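Local structure of protein Amuc_1100 (Akkermansia muciniphila, 6KNY) at residues A117-F122 and T171-E176; T96-S99 and F104-Y107. The protein is of unknown function but is probably held in the membrane by a transmembrane segment that was left out of the crystallised form. All blocks are in the same frame, centred on the assembly; numbering follows the deposited sequence.

Contact 1. Residues A117-F122 and T171-E176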
loop_
_atom_site.group_PDB
_atom_site.type_symbol
_atom_site.label_atom_id
_atom_site.label_comp_id
_atom_site.label_asym_id
_atom_site.label_seq_id
_atom_site.Cartn_x
_atom_site.Cartn_y
_atom_site.Cartn_z
ATOM N N ALA A 117 -15.901 1.095 5.218
ATOM C CA ALA A 117 -15.117 -0.090 5.570
ATOM C C ALA A 117 -14.675 -0.879 4.345
ATOM O O ALA A 117 -13.568 -1.434 4.317
ATOM C CB ALA A 117 -15.918 -0.998 6.500
ATOM N N SER A 118 -15.538 -0.971 3.340
ATOM C CA SER A 118 -15.262 -1.828 2.189
ATOM C C SER A 118 -14.202 -1.206 1.275
ATOM O O SER A 118 -13.315 -1.905 0.762
ATOM C CB SER A 118 -16.567 -2.074 1.435
ATOM O OG SER A 118 -16.337 -2.703 0.192
ATOM N N THR A 119 -14.293 0.103 1.052
ATOM C CA THR A 119 -13.257 0.820 0.310
ATOM C C THR A 119 -11.904 0.727 1.021
ATOM O O THR A 119 -10.876 0.416 0.400
ATOM C CB THR A 119 -13.714 2.267 0.116
ATOM O OG1 THR A 119 -14.984 2.255 -0.567
ATOM C CG2 THR A 119 -12.700 3.086 -0.687
ATOM N N LEU A 120 -11.895 0.935 2.342
ATOM C CA LEU A 120 -10.665 0.787 3.121
ATOM C C LEU A 120 -10.089 -0.626 3.055
ATOM O O LEU A 120 -8.859 -0.802 3.137
ATOM C CB LEU A 120 -10.928 1.161 4.574
ATOM C CG LEU A 120 -11.259 2.637 4.783
ATOM C CD1 LEU A 120 -11.717 2.890 6.211
ATOM C CD2 LEU A 120 -10.044 3.497 4.449
ATOM N N GLY A 121 -10.946 -1.651 2.963
ATOM C CA GLY A 121 -10.431 -3.015 2.906
ATOM C C GLY A 121 -9.697 -3.296 1.612
ATOM O O GLY A 121 -8.698 -4.010 1.596
ATOM N N PHE A 122 -10.188 -2.736 0.505
ATOM C CA PHE A 122 -9.445 -2.804 -0.747
ATOM C C PHE A 122 -8.092 -2.125 -0.589
ATOM O O PHE A 122 -7.059 -2.692 -0.943
ATOM C CB PHE A 122 -10.235 -2.137 -1.878
ATOM C CG PHE A 122 -9.402 -1.839 -3.097
ATOM C CD1 PHE A 122 -9.121 -2.841 -4.022
ATOM C CD2 PHE A 122 -8.867 -0.575 -3.304
ATOM C CE1 PHE A 122 -8.332 -2.574 -5.140
ATOM C CE2 PHE A 122 -8.091 -0.307 -4.419
ATOM C CZ PHE A 122 -7.826 -1.295 -5.334
ATOM N N THR A 171 -10.636 5.651 -9.394
ATOM C CA THR A 171 -10.436 6.558 -8.269
ATOM C C THR A 171 -9.017 6.353 -7.770
ATOM O O THR A 171 -8.651 5.218 -7.423
ATOM C CB THR A 171 -11.425 6.290 -7.139
ATOM O OG1 THR A 171 -12.754 6.558 -7.598
ATOM C CG2 THR A 171 -11.074 7.135 -5.865
ATOM N N PRO A 172 -8.175 7.382 -7.782
ATOM C CA PRO A 172 -6.810 7.227 -7.276
ATOM C C PRO A 172 -6.811 7.299 -5.763
ATOM O O PRO A 172 -7.536 8.101 -5.166
ATOM C CB PRO A 172 -6.071 8.438 -7.868
ATOM C CG PRO A 172 -7.150 9.523 -7.906
ATOM C CD PRO A 172 -8.478 8.765 -8.200
ATOM N N MET A 173 -5.954 6.496 -5.136
ATOM C CA MET A 173 -5.854 6.506 -3.678
ATOM C C MET A 173 -4.426 6.819 -3.260
ATOM O O MET A 173 -3.527 5.989 -3.473
ATOM C CB MET A 173 -6.319 5.169 -3.101
ATOM C CG MET A 173 -7.779 4.853 -3.475
ATOM S SD MET A 173 -8.326 3.297 -2.762
ATOM C CE MET A 173 -10.043 3.213 -3.312
ATOM N N PRO A 174 -4.158 7.981 -2.650
ATOM C CA PRO A 174 -2.766 8.396 -2.417
ATOM C C PRO A 174 -2.139 7.683 -1.235
ATOM O O PRO A 174 -2.818 7.316 -0.269
ATOM C CB PRO A 174 -2.887 9.900 -2.144
ATOM C CG PRO A 174 -4.248 10.030 -1.515
ATOM C CD PRO A 174 -5.128 8.994 -2.193
ATOM N N LEU A 175 -0.825 7.468 -1.337
ATOM C CA LEU A 175 -0.018 7.110 -0.179
ATOM C C LEU A 175 1.440 7.447 -0.452
ATOM O O LEU A 175 1.861 7.631 -1.602
ATOM C CB LEU A 175 -0.159 5.629 0.173
ATOM C CG LEU A 175 0.362 4.633 -0.850
ATOM C CD1 LEU A 175 0.999 3.443 -0.108
ATOM C CD2 LEU A 175 -0.804 4.161 -1.753
ATOM N N GLU A 176 2.214 7.487 0.627
ATOM C CA GLU A 176 3.650 7.719 0.562
ATOM C C GLU A 176 4.343 6.625 1.349
ATOM O O GLU A 176 3.889 6.258 2.434
ATOM C CB GLU A 176 4.052 9.069 1.179
ATOM C CG GLU A 176 3.329 10.289 0.656
ATOM C CD GLU A 176 3.803 11.561 1.375
ATOM O OE1 GLU A 176 4.881 11.525 2.014
ATOM O OE2 GLU A 176 3.088 12.583 1.321
#
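The ring of Phe122 meets Met173 along its edge, not over a face: the sulfur lies almost in the ring plane, 5.1 Å from the centroid and 87° off the ring normal. This edge-on form of the Met-aromatic contact brings SD of Met173 to 3.9 Å from CD2 of Phe122, with CE2 at nearly the same distance, and the ring also makes an edge-to-face pair with His275. The thioether gets there by a straight reach. Beyond CG the Met173 chain is fully extended (chi2 -179°, chi3 178°), and its terminal methyl is thus carried past the ring edge to the helix, where CE of Met173 touches CG2 of Thr119 at 3.7 Å. That methyl of Thr119 stands anti to the backbone N, which turns it to the strand. One long, flexible side chain therefore bridges two positions almost one helical turn apart, mainly by van der Waals packing, probably with a weak attraction between the sulfur and the ring's edge hydrogens. An alanine in place of Phe122 would probably open a gap beside the sulfur and leave Met173 freer to turn. Helix 117-134 lies against the sheet here: Met173 also touches Glu123 and Leu175 reaches Ile127, while strand 170-181 pairs by backbone hydrogen bonds of Met173 and Leu175 with Leu273 and Leu271 of strand 265-276, whose Leu273 packs on Phe122.

Contact 2. Residues T96-S99 and F104-Y107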
loop_
_atom_site.group_PDB
_atom_site.type_symbol
_atom_site.label_atom_id
_atom_site.label_comp_id
_atom_site.label_asym_id
_atom_site.label_seq_id
_atom_site.Cartn_x
_atom_site.Cartn_y
_atom_site.Cartn_z
ATOM N N THR A 96 9.242 1.261 12.012
ATOM C CA THR A 96 8.717 2.121 13.062
ATOM C C THR A 96 7.287 1.727 13.385
ATOM O O THR A 96 6.572 1.126 12.565
ATOM C CB THR A 96 8.748 3.601 12.666
ATOM O OG1 THR A 96 7.805 3.850 11.615
ATOM C CG2 THR A 96 10.149 4.032 12.205
ATOM N N ASP A 97 6.871 2.097 14.594
ATOM C CA ASP A 97 5.498 1.854 14.999
ATOM C C ASP A 97 4.534 2.417 13.974
ATOM O O ASP A 97 3.548 1.763 13.616
ATOM C CB ASP A 97 5.227 2.463 16.371
ATOM C CG ASP A 97 3.932 1.962 16.967
ATOM O OD1 ASP A 97 3.629 0.767 16.781
ATOM O OD2 ASP A 97 3.221 2.753 17.608
ATOM N N THR A 98 4.824 3.617 13.454
ATOM C CA THR A 98 3.901 4.246 12.517
ATOM C C THR A 98 3.813 3.453 11.215
ATOM O O THR A 98 2.709 3.127 10.766
ATOM C CB THR A 98 4.294 5.698 12.249
ATOM O OG1 THR A 98 5.634 5.761 11.730
ATOM C CG2 THR A 98 4.163 6.528 13.530
ATOM N N SER A 99 4.967 3.110 10.605
ATOM C CA SER A 99 4.963 2.259 9.408
ATOM C C SER A 99 4.142 0.989 9.603
ATOM O O SER A 99 3.442 0.532 8.675
ATOM C CB SER A 99 6.381 1.857 9.016
ATOM O OG SER A 99 7.040 2.910 8.364
ATOM N N PHE A 104 -2.907 3.183 8.437
ATOM C CA PHE A 104 -4.239 3.160 9.029
ATOM C C PHE A 104 -4.197 3.272 10.554
ATOM O O PHE A 104 -5.084 2.750 11.240
ATOM C CB PHE A 104 -4.979 1.886 8.620
ATOM C CG PHE A 104 -5.145 1.700 7.121
ATOM C CD1 PHE A 104 -6.275 2.190 6.460
ATOM C CD2 PHE A 104 -4.200 0.995 6.383
ATOM C CE1 PHE A 104 -6.447 1.973 5.089
ATOM C CE2 PHE A 104 -4.366 0.782 5.007
ATOM C CZ PHE A 104 -5.477 1.276 4.364
ATOM N N GLN A 105 -3.191 3.965 11.111
ATOM C CA GLN A 105 -3.130 4.090 12.565
ATOM C C GLN A 105 -4.322 4.867 13.103
ATOM O O GLN A 105 -4.714 4.688 14.261
ATOM C CB GLN A 105 -1.825 4.761 13.018
ATOM C CG GLN A 105 -1.625 4.689 14.551
ATOM C CD GLN A 105 -0.249 5.153 15.012
ATOM O OE1 GLN A 105 0.386 5.985 14.365
ATOM N NE2 GLN A 105 0.218 4.609 16.139
ATOM N N VAL A 106 -4.935 5.708 12.274
ATOM C CA VAL A 106 -6.150 6.401 12.693
ATOM C C VAL A 106 -7.261 5.428 13.102
ATOM O O VAL A 106 -8.201 5.812 13.805
ATOM C CB VAL A 106 -6.602 7.332 11.546
ATOM C CG1 VAL A 106 -7.038 6.517 10.316
ATOM C CG2 VAL A 106 -7.697 8.284 12.011
ATOM N N TYR A 107 -7.185 4.171 12.674
ATOM C CA TYR A 107 -8.186 3.178 13.040
ATOM C C TYR A 107 -7.629 2.120 13.993
ATOM O O TYR A 107 -8.157 1.003 14.060
ATOM C CB TYR A 107 -8.755 2.533 11.776
ATOM C CG TYR A 107 -9.419 3.538 10.849
ATOM C CD1 TYR A 107 -10.470 4.329 11.297
ATOM C CD2 TYR A 107 -8.974 3.710 9.538
ATOM C CE1 TYR A 107 -11.073 5.264 10.464
ATOM C CE2 TYR A 107 -9.571 4.647 8.693
ATOM C CZ TYR A 107 -10.625 5.416 9.160
ATOM O OH TYR A 107 -11.249 6.347 8.341
#
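Gln105 reaches from its loop toward Asp97 and Thr98 with an almost fully stretched side chain: CG stands opposite the backbone N (chi1 -170°) and the next torsion is also extended, which carries the amide across to the start of helix 97-100. Its two ends then go to different neighbours. NE2 of Gln105 comes within 3.8 Å of OD2 of Asp97, whose CG, also anti to its backbone N, brings the carboxylate nearer the amide. At that separation, and with the carboxylate and amide planes 87° apart, any attraction between the two groups is probably weak. The other carboxylate oxygen, OD1, is held in a salt bridge by Arg81, which probably fixes the carboxylate. OE1 of Gln105 lies 3.9 Å from the methyl CG2 of Thr98, a van der Waals approach. The conformation of Thr98 decides which branch faces Gln105. With chi1 at 58° its OG1 sits between the backbone N and the carbonyl carbon, and turns back to Thr96, whose OG1 is hydrogen-bonded to it at 2.9 Å. Gln105 thus spans the gap to helix 97-100 by loose packing. The contact lies on the surface, but Phe104, next to Gln105, points inward to Leu120, Leu124 and Ile127 of helix 117-134, while Ser99 packs on Phe142 and Val145 of strand 141-146.

In the fold
From the N terminus, the chain runs through helix 70-91 and the short strand 94-95 into helix 97-100, where contact 2 closes a short connection of four residues. The loop then leads to helix 117-134, on which contact 1 begins; its partner strand 170-181 comes only after strand 141-146, so this closure spans 48 residues. The two are in series, neither nested nor crossed, with centres about 15 Å apart. They nevertheless meet through Leu120, which packs on the buried Tyr107 and Phe104. The loop following helix 97-100 is thereby tied to helix 117-134, and contact 1 ties that helix to the sheet.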